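Local coordinates for ESX secretion system protein EccC (Thermomonospora curvata, PDB 4NH0) that forms part of the ESX (type VII) secretion system that exports proteins, has weak ATPase activity and might be the translocase subunit, at residues 306-311 / 471-476; 319-324 / 347-352; 341-346 / 422-427; 359-364 / 592-597. One frame throughout, in Å; residues are numbered along the deposited sequence.

Interaction 1 of 4, residues 306-311 / 471-476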
loop_
_atom_site.group_PDB
_atom_site.type_symbol
_atom_site.label_atom_id
_atom_site.label_comp_id
_atom_site.label_asym_id
_atom_site.label_seq_id
_atom_site.Cartn_x
_atom_site.Cartn_y
_atom_site.Cartn_z
ATOM N N HIS A 306 42.798 -1.801 21.781
ATOM C CA HIS A 306 42.566 -1.049 20.554
ATOM C C HIS A 306 43.802 -0.282 20.100
ATOM O O HIS A 306 44.701 -0.009 20.894
ATOM C CB HIS A 306 41.399 -0.084 20.751
ATOM C CG HIS A 306 40.307 -0.637 21.612
ATOM N ND1 HIS A 306 39.352 -1.508 21.136
ATOM C CD2 HIS A 306 40.025 -0.449 22.923
ATOM C CE1 HIS A 306 38.526 -1.830 22.115
ATOM N NE2 HIS A 306 38.911 -1.200 23.210
ATOM N N GLY A 307 43.838 0.065 18.817
ATOM C CA GLY A 307 44.974 0.771 18.255
ATOM C C GLY A 307 44.650 1.607 17.033
ATOM O O GLY A 307 43.535 1.564 16.514
ATOM N N LEU A 308 45.638 2.364 16.569
ATOM C CA LEU A 308 45.452 3.282 15.452
ATOM C C LEU A 308 46.582 3.165 14.434
ATOM O O LEU A 308 47.742 2.978 14.799
ATOM C CB LEU A 308 45.347 4.721 15.969
ATOM C CG LEU A 308 45.447 5.873 14.969
ATOM C CD1 LEU A 308 44.380 6.912 15.247
ATOM C CD2 LEU A 308 46.827 6.505 15.034
ATOM N N CYS A 309 46.235 3.278 13.155
ATOM C CA CYS A 309 47.221 3.211 12.082
ATOM C C CYS A 309 47.055 4.362 11.098
ATOM O O CYS A 309 45.973 4.575 10.557
ATOM C CB CYS A 309 47.119 1.878 11.343
ATOM S SG CYS A 309 48.065 1.812 9.808
ATOM N N ILE A 310 48.136 5.099 10.866
ATOM C CA ILE A 310 48.115 6.211 9.925
ATOM C C ILE A 310 49.170 6.012 8.844
ATOM O O ILE A 310 50.313 5.663 9.138
ATOM C CB ILE A 310 48.352 7.559 10.635
ATOM C CG1 ILE A 310 47.243 7.826 11.652
ATOM C CG2 ILE A 310 48.421 8.695 9.628
ATOM C CD1 ILE A 310 45.854 7.846 11.051
ATOM N N GLY A 311 48.778 6.224 7.593
ATOM C CA GLY A 311 49.694 6.096 6.478
ATOM C C GLY A 311 49.144 6.737 5.222
ATOM O O GLY A 311 48.072 6.370 4.745
ATOM N N THR A 471 43.076 8.176 24.491
ATOM C CA THR A 471 43.394 7.384 25.672
ATOM C C THR A 471 43.203 5.893 25.411
ATOM O O THR A 471 44.032 5.073 25.806
ATOM C CB THR A 471 42.524 7.798 26.875
ATOM O OG1 THR A 471 42.666 9.205 27.109
ATOM C CG2 THR A 471 42.938 7.036 28.125
ATOM N N HIS A 472 42.113 5.552 24.733
ATOM C CA HIS A 472 41.743 4.157 24.521
ATOM C C HIS A 472 42.589 3.479 23.448
ATOM O O HIS A 472 42.670 2.252 23.396
ATOM C CB HIS A 472 40.262 4.059 24.153
ATOM C CG HIS A 472 39.352 4.729 25.136
ATOM N ND1 HIS A 472 39.011 6.061 25.046
ATOM C CD2 HIS A 472 38.720 4.251 26.234
ATOM C CE1 HIS A 472 38.203 6.374 26.043
ATOM N NE2 HIS A 472 38.011 5.294 26.778
ATOM N N LEU A 473 43.213 4.278 22.591
ATOM C CA LEU A 473 44.076 3.737 21.547
ATOM C C LEU A 473 45.464 3.447 22.104
ATOM O O LEU A 473 46.294 4.343 22.223
ATOM C CB LEU A 473 44.159 4.705 20.368
ATOM C CG LEU A 473 42.850 4.854 19.591
ATOM C CD1 LEU A 473 42.976 5.898 18.497
ATOM C CD2 LEU A 473 42.430 3.516 19.010
ATOM N N SER A 474 45.705 2.187 22.446
ATOM C CA SER A 474 46.958 1.794 23.076
ATOM C C SER A 474 48.125 1.817 22.097
ATOM O O SER A 474 48.993 2.684 22.180
ATOM C CB SER A 474 46.824 0.405 23.695
ATOM O OG SER A 474 45.659 0.318 24.496
ATOM N N TYR A 475 48.150 0.861 21.174
ATOM C CA TYR A 475 49.235 0.786 20.204
ATOM C C TYR A 475 48.980 1.713 19.025
ATOM O O TYR A 475 47.835 1.966 18.659
ATOM C CB TYR A 475 49.437 -0.653 19.716
ATOM C CG TYR A 475 48.273 -1.249 18.950
ATOM C CD1 TYR A 475 47.217 -1.857 19.615
ATOM C CD2 TYR A 475 48.244 -1.228 17.562
ATOM C CE1 TYR A 475 46.162 -2.414 18.923
ATOM C CE2 TYR A 475 47.189 -1.781 16.861
ATOM C CZ TYR A 475 46.151 -2.372 17.547
ATOM O OH TYR A 475 45.098 -2.924 16.858
ATOM N N ARG A 476 50.056 2.230 18.442
ATOM C CA ARG A 476 49.945 3.148 17.317
ATOM C C ARG A 476 50.958 2.798 16.235
ATOM O O ARG A 476 52.163 2.789 16.480
ATOM C CB ARG A 476 50.139 4.592 17.786
ATOM C CG ARG A 476 49.031 5.106 18.693
ATOM C CD ARG A 476 49.250 6.555 19.087
ATOM N NE ARG A 476 48.233 7.042 20.012
ATOM C CZ ARG A 476 48.257 8.234 20.599
ATOM N NH1 ARG A 476 49.249 9.081 20.357
ATOM N NH2 ARG A 476 47.283 8.583 21.428
#

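Interaction 2 of 4, residues 319-324 / 347-352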
loop_
_atom_site.group_PDB
_atom_site.type_symbol
_atom_site.label_atom_id
_atom_site.label_comp_id
_atom_site.label_asym_id
_atom_site.label_seq_id
_atom_site.Cartn_x
_atom_site.Cartn_y
_atom_site.Cartn_z
ATOM N N GLU A 319 48.164 -2.548 2.195
ATOM C CA GLU A 319 48.849 -3.836 2.216
ATOM C C GLU A 319 49.122 -4.309 3.639
ATOM O O GLU A 319 49.130 -5.509 3.910
ATOM C CB GLU A 319 50.159 -3.755 1.429
ATOM C CG GLU A 319 50.898 -5.079 1.310
ATOM C CD GLU A 319 50.148 -6.098 0.475
ATOM O OE1 GLU A 319 49.273 -5.695 -0.321
ATOM O OE2 GLU A 319 50.432 -7.305 0.613
ATOM N N LEU A 320 49.345 -3.364 4.545
ATOM C CA LEU A 320 49.585 -3.698 5.944
ATOM C C LEU A 320 48.343 -4.306 6.581
ATOM O O LEU A 320 48.428 -5.293 7.309
ATOM C CB LEU A 320 50.022 -2.461 6.729
ATOM C CG LEU A 320 50.215 -2.682 8.230
ATOM C CD1 LEU A 320 51.251 -3.764 8.477
ATOM C CD2 LEU A 320 50.611 -1.392 8.927
ATOM N N LEU A 321 47.190 -3.707 6.301
ATOM C CA LEU A 321 45.925 -4.175 6.855
ATOM C C LEU A 321 45.582 -5.575 6.361
ATOM O O LEU A 321 45.012 -6.377 7.096
ATOM C CB LEU A 321 44.799 -3.201 6.509
ATOM C CG LEU A 321 44.926 -1.803 7.115
ATOM C CD1 LEU A 321 43.804 -0.899 6.635
ATOM C CD2 LEU A 321 44.944 -1.881 8.631
ATOM N N ARG A 322 45.932 -5.864 5.112
ATOM C CA ARG A 322 45.721 -7.191 4.549
ATOM C C ARG A 322 46.602 -8.211 5.254
ATOM O O ARG A 322 46.157 -9.308 5.587
ATOM C CB ARG A 322 46.016 -7.196 3.050
ATOM C CG ARG A 322 45.113 -6.292 2.237
ATOM C CD ARG A 322 45.536 -6.255 0.779
ATOM N NE ARG A 322 45.490 -7.575 0.160
ATOM C CZ ARG A 322 44.428 -8.071 -0.466
ATOM N NH1 ARG A 322 43.315 -7.356 -0.556
ATOM N NH2 ARG A 322 44.477 -9.282 -1.001
ATOM N N THR A 323 47.854 -7.833 5.480
ATOM C CA THR A 323 48.826 -8.717 6.108
ATOM C C THR A 323 48.436 -9.044 7.545
ATOM O O THR A 323 48.549 -10.188 7.978
ATOM C CB THR A 323 50.233 -8.095 6.093
ATOM O OG1 THR A 323 50.567 -7.701 4.757
ATOM C CG2 THR A 323 51.263 -9.090 6.596
ATOM N N LEU A 324 47.975 -8.036 8.277
ATOM C CA LEU A 324 47.584 -8.223 9.670
ATOM C C LEU A 324 46.395 -9.165 9.798
ATOM O O LEU A 324 46.402 -10.076 10.623
ATOM C CB LEU A 324 47.255 -6.880 10.322
ATOM C CG LEU A 324 46.782 -6.963 11.774
ATOM C CD1 LEU A 324 47.818 -7.665 12.632
ATOM C CD2 LEU A 324 46.478 -5.581 12.325
ATOM N N GLY A 347 37.685 1.543 -1.214
ATOM C CA GLY A 347 38.960 0.855 -1.246
ATOM C C GLY A 347 38.787 -0.644 -1.386
ATOM O O GLY A 347 37.869 -1.228 -0.810
ATOM N N ALA A 348 39.668 -1.267 -2.160
ATOM C CA ALA A 348 39.634 -2.710 -2.347
ATOM C C ALA A 348 40.645 -3.388 -1.434
ATOM O O ALA A 348 41.309 -4.347 -1.828
ATOM C CB ALA A 348 39.904 -3.066 -3.799
ATOM N N THR A 349 40.756 -2.879 -0.211
ATOM C CA THR A 349 41.690 -3.415 0.769
ATOM C C THR A 349 41.359 -4.860 1.116
ATOM O O THR A 349 42.234 -5.724 1.118
ATOM C CB THR A 349 41.692 -2.577 2.062
ATOM O OG1 THR A 349 42.003 -1.212 1.752
ATOM C CG2 THR A 349 42.721 -3.113 3.044
ATOM N N PHE A 350 40.089 -5.119 1.399
ATOM C CA PHE A 350 39.663 -6.441 1.834
ATOM C C PHE A 350 39.020 -7.234 0.702
ATOM O O PHE A 350 38.134 -8.055 0.933
ATOM C CB PHE A 350 38.691 -6.320 3.007
ATOM C CG PHE A 350 39.089 -5.281 4.014
ATOM C CD1 PHE A 350 40.078 -5.541 4.946
ATOM C CD2 PHE A 350 38.473 -4.040 4.027
ATOM C CE1 PHE A 350 40.446 -4.586 5.873
ATOM C CE2 PHE A 350 38.836 -3.081 4.951
ATOM C CZ PHE A 350 39.824 -3.355 5.875
ATOM N N LEU A 351 39.472 -6.988 -0.523
ATOM C CA LEU A 351 38.937 -7.691 -1.682
ATOM C C LEU A 351 39.484 -9.112 -1.757
ATOM O O LEU A 351 40.662 -9.320 -2.048
ATOM C CB LEU A 351 39.263 -6.932 -2.970
ATOM C CG LEU A 351 38.744 -7.554 -4.267
ATOM C CD1 LEU A 351 37.245 -7.791 -4.185
ATOM C CD2 LEU A 351 39.084 -6.672 -5.458
ATOM N N GLY A 352 38.621 -10.086 -1.493
ATOM C CA GLY A 352 39.015 -11.483 -1.516
ATOM C C GLY A 352 38.882 -12.135 -0.154
ATOM O O GLY A 352 39.092 -13.337 -0.008
#

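Interaction 3 of 4, residues 341-346 / 422-427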
loop_
_atom_site.group_PDB
_atom_site.type_symbol
_atom_site.label_atom_id
_atom_site.label_comp_id
_atom_site.label_asym_id
_atom_site.label_seq_id
_atom_site.Cartn_x
_atom_site.Cartn_y
_atom_site.Cartn_z
ATOM N N LEU A 341 35.352 -6.024 8.626
ATOM C CA LEU A 341 36.232 -5.210 7.802
ATOM C C LEU A 341 35.472 -4.055 7.163
ATOM O O LEU A 341 34.573 -4.263 6.351
ATOM C CB LEU A 341 36.895 -6.077 6.735
ATOM C CG LEU A 341 37.548 -7.338 7.308
ATOM C CD1 LEU A 341 38.126 -8.210 6.208
ATOM C CD2 LEU A 341 38.615 -6.969 8.325
ATOM N N VAL A 342 35.841 -2.834 7.538
ATOM C CA VAL A 342 35.122 -1.648 7.095
ATOM C C VAL A 342 36.033 -0.640 6.401
ATOM O O VAL A 342 37.088 -0.283 6.922
ATOM C CB VAL A 342 34.425 -0.949 8.279
ATOM C CG1 VAL A 342 33.663 0.275 7.804
ATOM C CG2 VAL A 342 33.496 -1.915 8.994
ATOM N N ASP A 343 35.618 -0.191 5.221
ATOM C CA ASP A 343 36.312 0.879 4.516
ATOM C C ASP A 343 35.311 1.965 4.140
ATOM O O ASP A 343 34.329 1.698 3.450
ATOM C CB ASP A 343 37.020 0.344 3.269
ATOM C CG ASP A 343 38.084 1.294 2.748
ATOM O OD1 ASP A 343 38.043 2.492 3.095
ATOM O OD2 ASP A 343 38.966 0.839 1.989
ATOM N N PHE A 344 35.561 3.186 4.601
ATOM C CA PHE A 344 34.647 4.296 4.356
ATOM C C PHE A 344 34.569 4.648 2.875
ATOM O O PHE A 344 33.488 4.900 2.346
ATOM C CB PHE A 344 35.066 5.524 5.162
ATOM C CG PHE A 344 34.224 6.737 4.895
ATOM C CD1 PHE A 344 32.918 6.801 5.346
ATOM C CD2 PHE A 344 34.739 7.814 4.197
ATOM C CE1 PHE A 344 32.139 7.914 5.103
ATOM C CE2 PHE A 344 33.965 8.931 3.951
ATOM C CZ PHE A 344 32.664 8.980 4.405
ATOM N N LYS A 345 35.721 4.665 2.213
ATOM C CA LYS A 345 35.771 4.946 0.784
ATOM C C LYS A 345 35.909 3.646 -0.006
ATOM O O LYS A 345 36.199 2.594 0.562
ATOM C CB LYS A 345 36.923 5.903 0.464
ATOM C CG LYS A 345 37.004 7.095 1.411
ATOM C CD LYS A 345 37.978 8.152 0.915
ATOM C CE LYS A 345 37.719 8.506 -0.542
ATOM N NZ LYS A 345 38.526 9.678 -0.982
ATOM N N GLY A 346 35.704 3.723 -1.317
ATOM C CA GLY A 346 35.691 2.540 -2.162
ATOM C C GLY A 346 37.032 1.850 -2.329
ATOM O O GLY A 346 37.466 1.588 -3.450
ATOM N N VAL A 422 38.112 -3.529 11.865
ATOM C CA VAL A 422 39.063 -2.729 11.108
ATOM C C VAL A 422 38.338 -1.677 10.278
ATOM O O VAL A 422 37.763 -1.986 9.235
ATOM C CB VAL A 422 39.921 -3.606 10.182
ATOM C CG1 VAL A 422 41.015 -2.778 9.534
ATOM C CG2 VAL A 422 40.521 -4.762 10.960
ATOM N N LEU A 423 38.363 -0.433 10.747
ATOM C CA LEU A 423 37.693 0.654 10.049
ATOM C C LEU A 423 38.714 1.559 9.368
ATOM O O LEU A 423 39.445 2.293 10.032
ATOM C CB LEU A 423 36.824 1.460 11.021
ATOM C CG LEU A 423 35.624 2.230 10.461
ATOM C CD1 LEU A 423 34.685 2.621 11.587
ATOM C CD2 LEU A 423 36.046 3.465 9.681
ATOM N N ASP A 424 38.756 1.503 8.042
ATOM C CA ASP A 424 39.672 2.334 7.272
ATOM C C ASP A 424 39.042 3.691 6.977
ATOM O O ASP A 424 37.821 3.802 6.863
ATOM C CB ASP A 424 40.064 1.637 5.967
ATOM C CG ASP A 424 41.360 2.171 5.384
ATOM O OD1 ASP A 424 41.775 3.285 5.763
ATOM O OD2 ASP A 424 41.964 1.473 4.543
ATOM N N GLU A 425 39.885 4.715 6.865
ATOM C CA GLU A 425 39.451 6.075 6.550
ATOM C C GLU A 425 38.423 6.609 7.541
ATOM O O GLU A 425 37.438 7.232 7.148
ATOM C CB GLU A 425 38.879 6.140 5.133
ATOM C CG GLU A 425 39.889 5.831 4.047
ATOM C CD GLU A 425 41.082 6.760 4.087
ATOM O OE1 GLU A 425 42.168 6.347 3.633
ATOM O OE2 GLU A 425 40.935 7.902 4.572
ATOM N N PHE A 426 38.659 6.371 8.827
ATOM C CA PHE A 426 37.744 6.833 9.862
ATOM C C PHE A 426 37.808 8.348 10.010
ATOM O O PHE A 426 36.892 8.966 10.554
ATOM C CB PHE A 426 38.060 6.163 11.198
ATOM C CG PHE A 426 39.256 6.738 11.898
ATOM C CD1 PHE A 426 40.538 6.424 11.481
ATOM C CD2 PHE A 426 39.099 7.588 12.980
ATOM C CE1 PHE A 426 41.638 6.952 12.125
ATOM C CE2 PHE A 426 40.194 8.117 13.627
ATOM C CZ PHE A 426 41.465 7.798 13.200
ATOM N N SER A 427 38.895 8.940 9.527
ATOM C CA SER A 427 39.084 10.383 9.609
ATOM C C SER A 427 38.068 11.126 8.752
ATOM O O SER A 427 37.390 12.035 9.229
ATOM C CB SER A 427 40.501 10.763 9.184
ATOM O OG SER A 427 40.684 12.167 9.208
#

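Interaction 4 of 4, residues 359-364 / 592-597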
loop_
_atom_site.group_PDB
_atom_site.type_symbol
_atom_site.label_atom_id
_atom_site.label_comp_id
_atom_site.label_asym_id
_atom_site.label_seq_id
_atom_site.Cartn_x
_atom_site.Cartn_y
_atom_site.Cartn_z
ATOM N N VAL A 359 35.481 -13.819 8.538
ATOM C CA VAL A 359 34.871 -12.549 8.171
ATOM C C VAL A 359 33.352 -12.583 8.264
ATOM O O VAL A 359 32.687 -13.286 7.505
ATOM C CB VAL A 359 35.267 -12.138 6.747
ATOM C CG1 VAL A 359 34.724 -10.759 6.438
ATOM C CG2 VAL A 359 36.777 -12.162 6.594
ATOM N N SER A 360 32.808 -11.812 9.200
ATOM C CA SER A 360 31.366 -11.712 9.364
ATOM C C SER A 360 30.763 -10.752 8.346
ATOM O O SER A 360 29.650 -10.963 7.866
ATOM C CB SER A 360 31.015 -11.259 10.781
ATOM O OG SER A 360 29.626 -11.014 10.903
ATOM N N ALA A 361 31.505 -9.697 8.018
ATOM C CA ALA A 361 31.008 -8.677 7.101
ATOM C C ALA A 361 32.125 -7.836 6.493
ATOM O O ALA A 361 33.073 -7.453 7.176
ATOM C CB ALA A 361 30.017 -7.777 7.816
ATOM N N ILE A 362 32.000 -7.552 5.200
ATOM C CA ILE A 362 32.893 -6.619 4.523
ATOM C C ILE A 362 32.099 -5.405 4.059
ATOM O O ILE A 362 31.449 -5.439 3.014
ATOM C CB ILE A 362 33.599 -7.263 3.315
ATOM C CG1 ILE A 362 34.410 -8.480 3.756
ATOM C CG2 ILE A 362 34.507 -6.256 2.628
ATOM C CD1 ILE A 362 35.124 -9.180 2.624
ATOM N N ILE A 363 32.144 -4.339 4.847
ATOM C CA ILE A 363 31.393 -3.132 4.536
ATOM C C ILE A 363 32.269 -2.123 3.801
ATOM O O ILE A 363 33.038 -1.389 4.419
ATOM C CB ILE A 363 30.822 -2.485 5.806
ATOM C CG1 ILE A 363 30.105 -3.535 6.656
ATOM C CG2 ILE A 363 29.881 -1.350 5.447
ATOM C CD1 ILE A 363 29.604 -3.009 7.980
ATOM N N THR A 364 32.147 -2.097 2.479
ATOM C CA THR A 364 32.956 -1.207 1.656
ATOM C C THR A 364 32.120 -0.091 1.045
ATOM O O THR A 364 30.912 -0.241 0.860
ATOM C CB THR A 364 33.663 -1.977 0.525
ATOM O OG1 THR A 364 34.277 -1.047 -0.375
ATOM C CG2 THR A 364 32.664 -2.827 -0.243
ATOM N N GLN A 592 26.224 -13.228 11.805
ATOM C CA GLN A 592 26.016 -12.075 10.938
ATOM C C GLN A 592 25.753 -10.807 11.743
ATOM O O GLN A 592 24.765 -10.715 12.469
ATOM C CB GLN A 592 24.857 -12.334 9.975
ATOM C CG GLN A 592 25.083 -13.506 9.038
ATOM C CD GLN A 592 26.230 -13.272 8.078
ATOM O OE1 GLN A 592 26.502 -12.138 7.682
ATOM N NE2 GLN A 592 26.914 -14.345 7.699
ATOM N N ILE A 593 26.647 -9.833 11.608
ATOM C CA ILE A 593 26.479 -8.542 12.262
ATOM C C ILE A 593 25.861 -7.556 11.282
ATOM O O ILE A 593 25.132 -6.642 11.670
ATOM C CB ILE A 593 27.818 -7.977 12.774
ATOM C CG1 ILE A 593 28.707 -9.096 13.323
ATOM C CG2 ILE A 593 27.581 -6.903 13.824
ATOM C CD1 ILE A 593 28.166 -9.757 14.564
ATOM N N TRP A 594 26.158 -7.759 10.004
ATOM C CA TRP A 594 25.692 -6.874 8.945
ATOM C C TRP A 594 24.930 -7.658 7.886
ATOM O O TRP A 594 25.452 -8.610 7.309
ATOM C CB TRP A 594 26.876 -6.137 8.317
ATOM C CG TRP A 594 26.534 -5.331 7.104
ATOM C CD1 TRP A 594 26.531 -5.760 5.809
ATOM C CD2 TRP A 594 26.163 -3.948 7.070
ATOM N NE1 TRP A 594 26.173 -4.732 4.971
ATOM C CE2 TRP A 594 25.943 -3.609 5.721
ATOM C CE3 TRP A 594 25.993 -2.967 8.049
ATOM C CZ2 TRP A 594 25.559 -2.331 5.328
ATOM C CZ3 TRP A 594 25.614 -1.698 7.656
ATOM C CH2 TRP A 594 25.401 -1.391 6.308
ATOM N N LEU A 595 23.692 -7.251 7.633
ATOM C CA LEU A 595 22.847 -7.925 6.658
ATOM C C LEU A 595 22.636 -7.057 5.422
ATOM O O LEU A 595 22.663 -5.831 5.521
ATOM C CB LEU A 595 21.502 -8.290 7.286
ATOM C CG LEU A 595 21.563 -9.367 8.367
ATOM C CD1 LEU A 595 20.174 -9.685 8.871
ATOM C CD2 LEU A 595 22.238 -10.619 7.831
ATOM N N PRO A 596 22.442 -7.696 4.254
ATOM C CA PRO A 596 22.150 -7.023 2.984
ATOM C C PRO A 596 21.139 -5.890 3.142
ATOM O O PRO A 596 19.981 -6.140 3.476
ATOM C CB PRO A 596 21.589 -8.153 2.124
ATOM C CG PRO A 596 22.336 -9.350 2.596
ATOM C CD PRO A 596 22.555 -9.156 4.077
ATOM N N PRO A 597 21.585 -4.648 2.905
ATOM C CA PRO A 597 20.862 -3.424 3.261
ATOM C C PRO A 597 19.773 -2.990 2.283
ATOM O O PRO A 597 19.896 -1.923 1.683
ATOM C CB PRO A 597 21.976 -2.379 3.301
ATOM C CG PRO A 597 22.941 -2.848 2.276
ATOM C CD PRO A 597 22.906 -4.354 2.320
#

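Interaction 1 of 4, residues 306-311 / 471-476
Tyr475 lays its ring flat over Gly307, a case of glycine making room for an aromatic group on the neighbouring strand. From CB the chi1 of 64° sets CG between the backbone N and the carbonyl carbon, which swings the ring back across strand 306-310. CD1 then comes to 3.4 Å from His306 O, and CE1 lies 3.4 Å from Gly307 N. Further out CZ sits above Gly307 CA, and the tip, OH, ends 3.8 Å from Gly307 N. The result is a CH-pi contact, Gly307 CA standing 3.4 Å from the centroid of the Tyr475 ring and almost on its normal; any side chain at Gly307 would run into the ring. A serine in place of Tyr475 would probably leave the backbone at Gly307 uncovered and open a gap on that face. The strands run parallel, with Ser474 N bonded to His306 O (2.9 Å) and Leu308 N to Tyr475 O (3.1 Å). On the other face Leu473 CD1 packs on Leu308 CB at 3.7 Å. Backbone bonds to Leu454 and Leu456 place strand 306-310 inside the sheet, as expected of the strand that runs into the predicted ATP-binding P-loop, which begins at Gly311, in a P-loop NTPase.

Interaction 2 of 4, residues 319-324 / 347-352
This is a helix-to-loop contact, made where helix 317-329 lies beside the turn that joins strands 337-343 and 359-364, and one arginine bond with a small apolar patch carries it. Arg322 and Thr349 run past one another, their side chains heading opposite ways. The arginine chain bends at chi3 (60°), which brings Arg322 NH1 back to Thr349 O at 2.6 Å; the bond is well bent (132° at the hydrogen), and the donor stands above the carbonyl plane. Leu351 O lies at the guanidinium edge, 3.6 Å from Arg322 NH1, while Phe576 adds a cation-pi partner from elsewhere in the chain. Beside it, Thr349 turns its CG2 anti to its own N, where the methyl meets Leu321 CB at 4.0 Å and also sits over the centre of the Phe350 face, 3.9 Å above the ring plane. Its OG1 is left to bond Ser318 OG, a residue of the predicted ATP-binding loop. Ala348 to Leu351 form a type I beta turn, closed by a weak bond. Within the helix, Thr323 N and OG1 meet Glu319 O from opposite faces of its plane, OG1 also lying within bonding reach of Ala521 O. Helix 317-329 directly follows the predicted Walker A loop, and this contact joins it to the loop after strand 337-343 in a P-loop NTPase fold.

Interaction 3 of 4, residues 341-346 / 422-427
The Walker B end of the first FtsK sheet is built here, where parallel strands 341-343 and 422-424 lie side by side in a P-loop NTPase fold and Glu425, the inferred active-site residue, follows directly. Three backbone bonds join them: Val342 N to Val422 O (2.7 Å), Asp424 N to Val342 O (2.7 Å, nearly straight at 173°) and a longer one from Phe344 N to Asp424 O (3.3 Å). On one face Leu341 CD2 lies beside Val422 CG2, the two side chains pointing the same way; on the other, Val342 CG1 crosses over Leu423 CG at 3.8 Å. Farther along the face that carries Leu341, Asp343 and Asp424 also run alongside each other. Each has CG anti to its N, and with chi2 matching as well (-19° in both) the carboxylate planes are left only 14° apart. Asp343 OD2 lies 4.0 Å from Asp424 OD2, two like charges close together. Asp424 OD2 has a salt bridge to Lys317 of the predicted ATP-binding loop, so a cation accompanies this close pair. Asp343 OD1 is approached from above its plane by Lys345 N, making an Asx turn that bends the chain off the strand. A leucine in place of Asp343 would probably leave Lys345 N without this acceptor and free the turn to shift. Glu425 bends at chi2, CB packing on Phe344 CB, and its CG comes to 3.9 Å from Asp343 OD1 and to 4.1 Å from Lys345 CG.

Interaction 4 of 4, residues 359-364 / 592-597
Apolar packing comes first here, with Trp594 laid against the strand that closes one edge of the first FtsK sheet. Its CB meets Ala361 CB at 3.6 Å, and because CG is anti to the backbone N (chi1 173°) the indole reaches on along the strand to Ile363. There the isoleucine crosses one face of the ring: CD1 stands 3.5 Å above the plane of Trp594, displaced toward the rim and 3.6 Å from Trp594 CE3. A CH-pi contact accompanies this, Ile363 CG1 lying 4.0 Å from the centroid of the five-membered ring and only 13° off its normal. At the other end, where the chain turns a corner, Ser360 OG lies against Ile593 CG1. Arg375 of helix 371-394 gives the tryptophan a cation-pi partner, so that the indole is held between strand and helix elements. Among the polar contacts, Ser360 OG, anti to its backbone N, is hydrogen-bonded to His591 O just ahead of the segment. Farther along, Pro596 O bonds Arg645 NH1 on a strand of the second FtsK sheet. Residues 592-597 therefore touch both ATPase modules, covering the outermost strand of one and reaching the other. This is consistent with a linker between the first two FtsK modules packing on the first, as the short linkers of the rigid cytoplasmic domain do.

Three of the four contacts share one sheet: interaction 1 lies toward its interior, interaction 3 nearer its edge, and interaction 4 on the outermost strand. Interactions 3 and 4 are joined directly, Leu341 O probably bonding Ile363 N (2.9 Å) and Asp343 N probably bonding Ile363 O (3.0 Å). Interaction 2 covers one face, with Phe350 CD1 3.5 Å from Leu341 CD1 and Leu321 CD1 3.7 Å from Asp424 OD2. Interaction 1 reaches interaction 3 through Leu308 CD1 and Phe426 CZ, 3.7 Å apart. The inferred active-site residue belongs to interaction 3. The side chain of Thr349 is about 8 Å from that of Glu425, the side chain of Leu308 about 11 Å and that of Ile363 about 12 Å.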